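Local structure of lysine/ornithine decarboxylase (Vibrio vulnificus, 2PLJ) at residues 69-74 with 292-297; 220-225 with 263-268; 63-68 with 94-99. The protein catalyses the decarboxylation of lysine and of ornithine, forming cadaverine and putrescine, with pyridoxal phosphate as cofactor in a beta/alpha barrel. All coordinates share one frame; numbering follows the deposited sequence. Where two conformers were deposited one is given.

Overall arrangement
All three contacts lie in the beta/alpha barrel that carries the cofactor, and two share helix 62-75. Contact 3 (63-68 with 94-99) packs the first half of that helix on helix 91-100; contact 1 (69-74 with 292-297) packs its second half on the phosphate-binding helix 293-296. Their centres are about 9 Å apart, and the segments of the two contacts alternate along the chain. Contact 2 (220-225 with 263-268) is nested inside the loop closed by contact 1, about 13 Å away between centres, and touches it through Ile267. Contacts 2 and 3, their centres about 22 Å apart, do not meet. Contact 1 alone joins the phosphate site to helix 62-75; the others pack around it.

Contact 1 (69-74 with 292-297); sequences YRALKN and GRFICA. With P3T ((4-{[(4-aminobutyl)amino]methyl}-5-hydroxy-6-methylpyridin-3-yl)methyl dihydrogen phosphate), chain D.
The phosphate site of the pyridoxal-binding beta/alpha barrel lies on one side of helix 293-296, which follows strand 286-289; its other side packs on helix 62-75. Phe294 points at helix 62-75, and Ile295 brings only its CD1 end near it, whereas the backbone of Gly292 and Arg293 faces the ligand. The ring of Phe294 turns its CE2 corner to Leu72 CB, 3.9 Å away, while CB of Ala71 sits at the ring edge. Ile295 runs alongside Tyr69, its CD1 at the ring edge, 4.1 Å from CD1 of the tyrosine. These apolar contacts suit their surroundings: Tyr69 and Leu72 also pack on Leu81, Ile295 on Tyr83 and Phe294 on Ile267. Gly292 N binds OAE of P3T at 2.8 Å and Arg293 N binds OAF at 2.7 Å, two hydrogen bonds each about 20° from straight. Glycine suits its place because a CB there would run into OAF. The Arg293 chain leaves anti to the backbone N (chi1 -177°) and bends at chi3 (-52°), its guanidinium reaching Asp334, a salt-bridge partner, and Ser217. Phosphate held by main-chain N-H groups at a short helix's start is characteristic of beta/alpha-barrel pyridoxal phosphate decarboxylases.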
loop_
_atom_site.group_PDB
_atom_site.type_symbol
_atom_site.label_atom_id
_atom_site.label_comp_id
_atom_site.label_asym_id
_atom_site.label_seq_id
_atom_site.Cartn_x
_atom_site.Cartn_y
_atom_site.Cartn_z
ATOM N N TYR A 69 24.398 -9.472 7.520
ATOM C CA TYR A 69 24.495 -10.930 7.333
ATOM C C TYR A 69 25.613 -11.508 8.211
ATOM O O TYR A 69 25.414 -12.493 8.935
ATOM C CB TYR A 69 24.767 -11.277 5.873
ATOM C CG TYR A 69 24.891 -12.765 5.651
ATOM C CD1 TYR A 69 23.756 -13.557 5.498
ATOM C CD2 TYR A 69 26.147 -13.376 5.568
ATOM C CE1 TYR A 69 23.870 -14.953 5.317
ATOM C CE2 TYR A 69 26.262 -14.775 5.375
ATOM C CZ TYR A 69 25.121 -15.536 5.243
ATOM O OH TYR A 69 25.236 -16.910 5.053
ATOM N N ARG A 70 26.782 -10.878 8.152
ATOM C CA ARG A 70 27.947 -11.349 8.920
ATOM C C ARG A 70 27.700 -11.302 10.423
ATOM O O ARG A 70 28.076 -12.224 11.132
ATOM C CB ARG A 70 29.171 -10.544 8.533
ATOM C CG ARG A 70 29.564 -10.805 7.081
ATOM C CD ARG A 70 30.766 -9.915 6.676
ATOM N NE ARG A 70 31.053 -10.041 5.241
ATOM C CZ ARG A 70 31.965 -9.322 4.590
ATOM N NH1 ARG A 70 32.705 -8.413 5.229
ATOM N NH2 ARG A 70 32.160 -9.523 3.293
ATOM N N ALA A 71 27.042 -10.234 10.888
ATOM C CA ALA A 71 26.729 -10.078 12.314
ATOM C C ALA A 71 25.783 -11.186 12.782
ATOM O O ALA A 71 25.981 -11.765 13.858
ATOM C CB ALA A 71 26.152 -8.712 12.597
ATOM N N LEU A 72 24.766 -11.500 11.967
ATOM C CA LEU A 72 23.823 -12.564 12.329
ATOM C C LEU A 72 24.487 -13.955 12.315
ATOM O O LEU A 72 24.256 -14.764 13.235
ATOM C CB LEU A 72 22.584 -12.538 11.431
ATOM C CG LEU A 72 21.457 -13.500 11.875
ATOM C CD1 LEU A 72 20.997 -13.257 13.310
ATOM C CD2 LEU A 72 20.287 -13.341 10.930
ATOM N N LYS A 73 25.282 -14.223 11.271
ATOM C CA LYS A 73 26.068 -15.466 11.176
ATOM C C LYS A 73 26.924 -15.641 12.430
ATOM O O LYS A 73 26.983 -16.740 13.021
ATOM C CB LYS A 73 26.939 -15.441 9.916
ATOM C CG LYS A 73 27.602 -16.766 9.624
ATOM C CD LYS A 73 28.414 -16.703 8.337
ATOM C CE LYS A 73 28.992 -18.077 8.013
ATOM N NZ LYS A 73 29.864 -17.982 6.807
ATOM N N ASN A 74 27.552 -14.561 12.883
ATOM C CA ASN A 74 28.393 -14.658 14.065
ATOM C C ASN A 74 27.589 -14.852 15.358
ATOM O O ASN A 74 28.052 -15.519 16.297
ATOM C CB ASN A 74 29.375 -13.482 14.150
ATOM C CG ASN A 74 30.664 -13.882 14.860
ATOM O OD1 ASN A 74 30.718 -13.937 16.092
ATOM N ND2 ASN A 74 31.688 -14.243 14.080
ATOM N N GLY A 292 14.783 -11.683 7.611
ATOM C CA GLY A 292 14.487 -10.690 6.569
ATOM C C GLY A 292 14.953 -9.324 7.031
ATOM O O GLY A 292 16.055 -8.852 6.649
ATOM N N ARG A 293 14.125 -8.720 7.889
ATOM C CA ARG A 293 14.332 -7.350 8.347
ATOM C C ARG A 293 15.757 -7.113 8.846
ATOM O O ARG A 293 16.348 -6.065 8.586
ATOM C CB ARG A 293 13.346 -7.045 9.477
ATOM C CG ARG A 293 13.410 -5.599 9.990
ATOM C CD ARG A 293 12.547 -5.424 11.281
ATOM N NE ARG A 293 11.163 -5.900 11.145
ATOM C CZ ARG A 293 10.136 -5.140 10.736
ATOM N NH1 ARG A 293 10.318 -3.852 10.388
ATOM N NH2 ARG A 293 8.911 -5.666 10.678
ATOM N N PHE A 294 16.304 -8.084 9.597
ATOM C CA PHE A 294 17.608 -7.815 10.209
ATOM C C PHE A 294 18.679 -7.534 9.154
ATOM O O PHE A 294 19.551 -6.694 9.334
ATOM C CB PHE A 294 18.031 -8.995 11.112
ATOM C CG PHE A 294 19.293 -8.709 11.891
ATOM C CD1 PHE A 294 19.238 -8.042 13.126
ATOM C CD2 PHE A 294 20.548 -9.042 11.350
ATOM C CE1 PHE A 294 20.410 -7.730 13.823
ATOM C CE2 PHE A 294 21.743 -8.765 12.043
ATOM C CZ PHE A 294 21.682 -8.109 13.281
ATOM N N ILE A 295 18.571 -8.222 8.020
ATOM C CA ILE A 295 19.572 -8.073 6.979
ATOM C C ILE A 295 19.407 -6.774 6.174
ATOM O O ILE A 295 20.412 -6.086 5.889
ATOM C CB ILE A 295 19.603 -9.346 6.053
ATOM C CG1 ILE A 295 20.231 -10.517 6.828
ATOM C CG2 ILE A 295 20.457 -9.121 4.782
ATOM C CD1 ILE A 295 20.050 -11.848 6.134
ATOM N N CYS A 296 18.163 -6.451 5.806
ATOM C CA CYS A 296 17.923 -5.330 4.870
ATOM C C CYS A 296 17.569 -4.014 5.523
ATOM O O CYS A 296 17.873 -2.970 4.972
ATOM C CB CYS A 296 16.869 -5.667 3.801
ATOM S SG CYS A 296 15.305 -6.180 4.498
ATOM N N ALA A 297 16.910 -4.056 6.685
ATOM C CA ALA A 297 16.364 -2.785 7.208
ATOM C C ALA A 297 17.404 -1.631 7.318
ATOM O O ALA A 297 17.122 -0.512 6.882
ATOM C CB ALA A 297 15.603 -2.991 8.551
HETATM O OAE P3T D . 13.052 -11.454 9.804
HETATM P PAU P3T D . 11.622 -10.814 9.540
HETATM O OAF P3T D . 11.694 -9.797 8.304
HETATM O OAC P3T D . 10.969 -10.177 10.753
HETATM O OAP P3T D . 10.582 -11.936 9.011
HETATM C CAM P3T D . 10.901 -12.651 7.743
HETATM C CAS P3T D . 9.881 -13.795 7.655
HETATM C CAH P3T D . 10.453 -15.069 7.777
HETATM N NAO P3T D . 9.674 -16.150 7.731
HETATM C CAQ P3T D . 8.354 -16.072 7.610
HETATM C CAA P3T D . 7.520 -17.378 7.603
HETATM C CAR P3T D . 7.710 -14.821 7.517
HETATM O OAD P3T D . 6.376 -14.779 7.381
HETATM C CAT P3T D . 8.486 -13.643 7.553
HETATM C CAG P3T D . 7.849 -12.373 7.397
HETATM N NAN P3T D . 6.569 -12.236 7.710
HETATM C CAL P3T D . 5.742 -10.994 7.572
HETATM C CAK P3T D . 6.430 -9.746 8.149
HETATM C CAJ P3T D . 5.478 -8.550 7.836
HETATM C CAI P3T D . 6.059 -7.234 8.363
HETATM N NAB P3T D . 5.085 -6.120 8.271
#

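Contact 2 (220-225 with 263-268); sequences TNPNKY and QVMPID
Met265 reaches across to Pro222, joining two loops of the beta/alpha barrel, each of which leads into an outer helix: 223-241 on one side and 267-278 on the other. The two side chains reach toward each other, CE of Met265 3.6 Å from CD of the Pro222 ring. The methionine chain is extended through chi2 (-178°) and bends at chi3 (-61°), which brings its terminal methyl beside the proline ring and, at the same time, next to the carbonyl oxygen of Thr220. A long, flexible thioether can reach from one loop to the other, which are joined by no direct hydrogen bond. Close by, the methyl CG2 of Thr220 packs loosely on CG1 of Val264, 4.3 Å away. Water takes the place of a direct backbone link: one molecule donates to Thr220 O and accepts from Met265 N, at 2.9 Å from each.

Further out, each loop runs into a helix. Pro266 occupies the N-cap position before helix 267-278, where its lack of an N-H costs no helical bond, and Pro222 also packs on Phe270 and Pro273 of that helix. The Tyr225 ring meets Pro222 O at its edge, in plane, and Phe256 nearly parallel; its hydroxyl is hydrogen-bonded to Gly254 O. At the turn into helix 223-241, Asn221 supplies a capping bond: its OD1 accepts from Asn223 N at 2.8 Å, the donor standing 49° out of the carbonyl plane.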
loop_
_atom_site.group_PDB
_atom_site.type_symbol
_atom_site.label_atom_id
_atom_site.label_comp_id
_atom_site.label_asym_id
_atom_site.label_seq_id
_atom_site.Cartn_x
_atom_site.Cartn_y
_atom_site.Cartn_z
ATOM N N THR A 220 11.335 -8.701 20.191
ATOM C CA THR A 220 12.351 -8.083 21.044
ATOM C C THR A 220 12.737 -8.975 22.229
ATOM O O THR A 220 13.753 -8.723 22.891
ATOM C CB THR A 220 11.916 -6.697 21.516
ATOM O OG1 THR A 220 10.624 -6.791 22.155
ATOM C CG2 THR A 220 11.890 -5.709 20.311
ATOM N N ASN A 221 11.918 -9.997 22.480
ATOM C CA ASN A 221 12.157 -10.975 23.555
ATOM C C ASN A 221 12.587 -12.324 22.979
ATOM O O ASN A 221 11.763 -13.048 22.407
ATOM C CB ASN A 221 10.898 -11.165 24.414
ATOM C CG ASN A 221 11.134 -12.084 25.612
ATOM O OD1 ASN A 221 12.199 -12.690 25.749
ATOM N ND2 ASN A 221 10.142 -12.166 26.506
ATOM N N PRO A 222 13.873 -12.682 23.150
ATOM C CA PRO A 222 14.326 -13.950 22.602
ATOM C C PRO A 222 13.727 -15.195 23.264
ATOM O O PRO A 222 13.851 -16.289 22.710
ATOM C CB PRO A 222 15.841 -13.894 22.807
ATOM C CG PRO A 222 16.039 -13.011 23.984
ATOM C CD PRO A 222 14.964 -11.964 23.849
ATOM N N ASN A 223 13.105 -15.046 24.441
ATOM C CA ASN A 223 12.442 -16.185 25.092
ATOM C C ASN A 223 11.355 -16.830 24.220
ATOM O O ASN A 223 11.091 -18.013 24.349
ATOM C CB ASN A 223 11.879 -15.813 26.469
ATOM C CG ASN A 223 11.438 -17.043 27.265
ATOM O OD1 ASN A 223 12.215 -17.984 27.466
ATOM N ND2 ASN A 223 10.186 -17.042 27.722
ATOM N N LYS A 224 10.741 -16.050 23.321
ATOM C CA LYS A 224 9.814 -16.623 22.319
ATOM C C LYS A 224 10.465 -17.738 21.509
ATOM O O LYS A 224 9.866 -18.827 21.324
ATOM C CB LYS A 224 9.249 -15.550 21.385
ATOM C CG LYS A 224 8.399 -14.515 22.116
ATOM C CD LYS A 224 7.604 -13.685 21.140
ATOM C CE LYS A 224 6.797 -12.646 21.895
ATOM N NZ LYS A 224 6.063 -11.739 20.972
ATOM N N TYR A 225 11.689 -17.487 21.044
ATOM C CA TYR A 225 12.453 -18.511 20.322
ATOM C C TYR A 225 12.762 -19.721 21.190
ATOM O O TYR A 225 12.600 -20.880 20.765
ATOM C CB TYR A 225 13.753 -17.941 19.761
ATOM C CG TYR A 225 13.543 -16.867 18.703
ATOM C CD1 TYR A 225 13.496 -17.186 17.337
ATOM C CD2 TYR A 225 13.386 -15.526 19.077
ATOM C CE1 TYR A 225 13.297 -16.180 16.332
ATOM C CE2 TYR A 225 13.181 -14.508 18.099
ATOM C CZ TYR A 225 13.162 -14.842 16.745
ATOM O OH TYR A 225 12.965 -13.855 15.830
ATOM N N GLN A 263 16.258 1.512 21.257
ATOM C CA GLN A 263 17.328 0.517 21.317
ATOM C C GLN A 263 16.734 -0.885 21.506
ATOM O O GLN A 263 15.878 -1.097 22.376
ATOM C CB GLN A 263 18.293 0.865 22.472
ATOM C CG GLN A 263 19.301 -0.226 22.858
ATOM C CD GLN A 263 20.374 -0.467 21.793
ATOM O OE1 GLN A 263 20.646 0.395 20.946
ATOM N NE2 GLN A 263 20.996 -1.649 21.842
ATOM N N VAL A 264 17.177 -1.828 20.677
ATOM C CA VAL A 264 16.835 -3.243 20.850
ATOM C C VAL A 264 18.077 -4.003 21.308
ATOM O O VAL A 264 19.193 -3.492 21.214
ATOM C CB VAL A 264 16.239 -3.901 19.564
ATOM C CG1 VAL A 264 15.019 -3.099 19.057
ATOM C CG2 VAL A 264 17.312 -4.066 18.466
ATOM N N MET A 265 17.882 -5.221 21.811
ATOM C CA MET A 265 18.993 -6.026 22.285
ATOM C C MET A 265 19.982 -6.283 21.147
ATOM O O MET A 265 19.563 -6.681 20.049
ATOM C CB MET A 265 18.467 -7.358 22.807
ATOM C CG MET A 265 19.221 -7.928 23.962
ATOM S SD MET A 265 18.474 -9.515 24.375
ATOM C CE MET A 265 16.812 -9.011 24.799
ATOM N N PRO A 266 21.286 -6.046 21.388
ATOM C CA PRO A 266 22.338 -6.397 20.423
ATOM C C PRO A 266 22.219 -7.857 19.964
ATOM O O PRO A 266 21.853 -8.734 20.771
ATOM C CB PRO A 266 23.616 -6.203 21.226
ATOM C CG PRO A 266 23.264 -5.113 22.215
ATOM C CD PRO A 266 21.843 -5.407 22.604
ATOM N N ILE A 267 22.539 -8.117 18.699
ATOM C CA ILE A 267 22.210 -9.420 18.098
ATOM C C ILE A 267 22.895 -10.614 18.822
ATOM O O ILE A 267 22.269 -11.669 18.967
ATOM C CB ILE A 267 22.400 -9.442 16.555
ATOM C CG1 ILE A 267 21.702 -10.662 15.941
ATOM C CG2 ILE A 267 23.906 -9.345 16.159
ATOM C CD1 ILE A 267 20.191 -10.721 16.201
ATOM N N ASP A 268 24.155 -10.450 19.249
ATOM C CA ASP A 268 24.850 -11.543 20.002
ATOM C C ASP A 268 24.116 -11.915 21.273
ATOM O O ASP A 268 23.904 -13.107 21.556
ATOM C CB ASP A 268 26.299 -11.226 20.376
ATOM C CG ASP A 268 27.168 -10.971 19.188
ATOM O OD1 ASP A 268 26.847 -11.490 18.104
ATOM O OD2 ASP A 268 28.188 -10.266 19.359
HETATM O O HOH W 1 15.237 -6.288 22.179
#

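Contact 3 (63-68 with 94-99); sequences DVIRQQ and VRTLLA
Ile65 carries the apolar part of this helix-to-helix packing, its CG2 methyl touching both Thr96 and Leu97 of the neighbouring helix. CG2 is 3.6 Å from CD2 of Leu97, whose side chain crosses that of Ile65 at about a right angle, and 3.7 Å from the methyl CG2 of Thr96. The beta-branch of Ile65 serves this purpose: chi1 (-65°) puts CG1 beside the backbone N and CG2 anti to it, and CG2 is the branch that meets the partner helix. Thr96 suits an interface between apolar and charged neighbours, since its methyl faces helix 62-75 while its hydroxyl is bonded back to Val92 O of its own helix. The same methyl also touches Arg66, lying 3.7 Å from CG and, obliquely to the guanidinium, an equal distance from NH1.

The polar interactions centre on Arg66. Its chain bends at chi3 (-74°), and NH2 forms a salt bridge with Asp63 OD1, one turn earlier, at 2.6 Å; the oxygen lies practically in the guanidinium plane. NH1 also reaches across the contact through a water, 3.1 Å away, which in turn donates to Thr96 O at 2.7 Å. Asn408 O and Glu409 O accept further bonds from NH2 and NH1, so several partners fix the rotation of this buried cation.

The axes of segments 63-68 and 94-99 approach to 9.8 Å and cross at -43°. These two outer helices flank strand 79-84 in sequence, with Leu97 resting on Phe104 of strand 103-106 as well as on Tyr69 of helix 62-75.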
loop_
_atom_site.group_PDB
_atom_site.type_symbol
_atom_site.label_atom_id
_atom_site.label_comp_id
_atom_site.label_asym_id
_atom_site.label_seq_id
_atom_site.Cartn_x
_atom_site.Cartn_y
_atom_site.Cartn_z
ATOM N N ASP A 63 27.273 -2.714 1.465
ATOM C CA ASP A 63 28.202 -2.974 2.587
ATOM C C ASP A 63 27.399 -3.303 3.844
ATOM O O ASP A 63 27.787 -4.158 4.661
ATOM C CB ASP A 63 29.078 -1.738 2.843
ATOM C CG ASP A 63 30.167 -1.558 1.801
ATOM O OD1 ASP A 63 30.636 -2.559 1.193
ATOM O OD2 ASP A 63 30.598 -0.396 1.641
ATOM N N VAL A 64 26.265 -2.635 4.006
ATOM C CA VAL A 64 25.446 -2.835 5.215
ATOM C C VAL A 64 24.719 -4.182 5.122
ATOM O O VAL A 64 24.615 -4.898 6.104
ATOM C CB VAL A 64 24.473 -1.650 5.458
ATOM C CG1 VAL A 64 23.536 -1.950 6.651
ATOM C CG2 VAL A 64 25.272 -0.355 5.733
ATOM N N ILE A 65 24.272 -4.541 3.914
ATOM C CA ILE A 65 23.715 -5.896 3.671
ATOM C C ILE A 65 24.739 -6.958 4.165
ATOM O O ILE A 65 24.397 -7.863 4.943
ATOM C CB ILE A 65 23.387 -6.111 2.154
ATOM C CG1 ILE A 65 22.250 -5.151 1.671
ATOM C CG2 ILE A 65 23.032 -7.608 1.895
ATOM C CD1 ILE A 65 20.891 -5.297 2.422
ATOM N N ARG A 66 25.970 -6.835 3.708
ATOM C CA ARG A 66 27.019 -7.781 4.144
ATOM C C ARG A 66 27.279 -7.707 5.662
ATOM O O ARG A 66 27.393 -8.753 6.317
ATOM C CB ARG A 66 28.293 -7.550 3.346
ATOM C CG ARG A 66 28.194 -8.008 1.897
ATOM C CD ARG A 66 29.555 -7.841 1.202
ATOM N NE ARG A 66 29.820 -6.427 0.926
ATOM C CZ ARG A 66 29.536 -5.829 -0.225
ATOM N NH1 ARG A 66 29.000 -6.522 -1.243
ATOM N NH2 ARG A 66 29.822 -4.543 -0.361
ATOM N N GLN A 67 27.415 -6.499 6.198
ATOM C CA GLN A 67 27.614 -6.329 7.653
ATOM C C GLN A 67 26.554 -7.044 8.480
ATOM O O GLN A 67 26.862 -7.730 9.481
ATOM C CB GLN A 67 27.568 -4.846 8.006
ATOM C CG GLN A 67 28.854 -4.130 7.639
ATOM C CD GLN A 67 28.687 -2.621 7.640
ATOM O OE1 GLN A 67 27.895 -2.066 8.429
ATOM N NE2 GLN A 67 29.433 -1.944 6.763
ATOM N N GLN A 68 25.296 -6.823 8.101
ATOM C CA GLN A 68 24.179 -7.416 8.830
ATOM C C GLN A 68 24.203 -8.957 8.733
ATOM O O GLN A 68 24.080 -9.653 9.753
ATOM C CB GLN A 68 22.846 -6.818 8.351
ATOM C CG GLN A 68 22.672 -5.363 8.674
ATOM C CD GLN A 68 22.766 -5.106 10.172
ATOM O OE1 GLN A 68 23.780 -4.576 10.662
ATOM N NE2 GLN A 68 21.747 -5.506 10.907
ATOM N N VAL A 94 19.842 -9.798 -3.476
ATOM C CA VAL A 94 19.979 -11.230 -3.755
ATOM C C VAL A 94 21.407 -11.576 -4.212
ATOM O O VAL A 94 22.044 -12.509 -3.667
ATOM C CB VAL A 94 18.911 -11.704 -4.788
ATOM C CG1 VAL A 94 19.146 -13.151 -5.190
ATOM C CG2 VAL A 94 17.513 -11.582 -4.161
ATOM N N ARG A 95 21.909 -10.845 -5.223
ATOM C CA ARG A 95 23.278 -11.086 -5.715
ATOM C C ARG A 95 24.333 -10.916 -4.610
ATOM O O ARG A 95 25.257 -11.754 -4.481
ATOM C CB ARG A 95 23.632 -10.170 -6.894
ATOM C CG ARG A 95 22.888 -10.519 -8.174
ATOM C CD ARG A 95 23.647 -9.974 -9.395
ATOM N NE ARG A 95 23.821 -8.523 -9.328
ATOM C CZ ARG A 95 23.002 -7.639 -9.894
ATOM N NH1 ARG A 95 21.923 -8.067 -10.561
ATOM N NH2 ARG A 95 23.267 -6.329 -9.805
ATOM N N THR A 96 24.183 -9.846 -3.832
ATOM C CA THR A 96 25.149 -9.519 -2.760
ATOM C C THR A 96 25.223 -10.672 -1.739
ATOM O O THR A 96 26.298 -11.130 -1.341
ATOM C CB THR A 96 24.759 -8.178 -2.069
ATOM O OG1 THR A 96 24.955 -7.074 -2.977
ATOM C CG2 THR A 96 25.577 -7.958 -0.781
ATOM N N LEU A 97 24.046 -11.142 -1.341
ATOM C CA LEU A 97 23.919 -12.241 -0.366
ATOM C C LEU A 97 24.367 -13.580 -0.931
ATOM O O LEU A 97 25.059 -14.354 -0.255
ATOM C CB LEU A 97 22.488 -12.289 0.133
ATOM C CG LEU A 97 22.147 -11.125 1.063
ATOM C CD1 LEU A 97 20.651 -11.218 1.307
ATOM C CD2 LEU A 97 22.996 -11.134 2.398
ATOM N N LEU A 98 24.009 -13.850 -2.187
ATOM C CA LEU A 98 24.499 -15.066 -2.834
ATOM C C LEU A 98 26.051 -15.117 -2.779
ATOM O O LEU A 98 26.662 -16.154 -2.448
ATOM C CB LEU A 98 24.007 -15.131 -4.282
ATOM C CG LEU A 98 24.459 -16.340 -5.120
ATOM C CD1 LEU A 98 23.873 -17.646 -4.553
ATOM C CD2 LEU A 98 24.050 -16.110 -6.582
ATOM N N ALA A 99 26.684 -13.995 -3.115
ATOM C CA ALA A 99 28.138 -13.935 -3.173
ATOM C C ALA A 99 28.731 -14.138 -1.767
ATOM O O ALA A 99 29.839 -14.667 -1.602
ATOM C CB ALA A 99 28.572 -12.592 -3.771
HETATM O O HOH W 2 28.519 -9.562 -1.725
#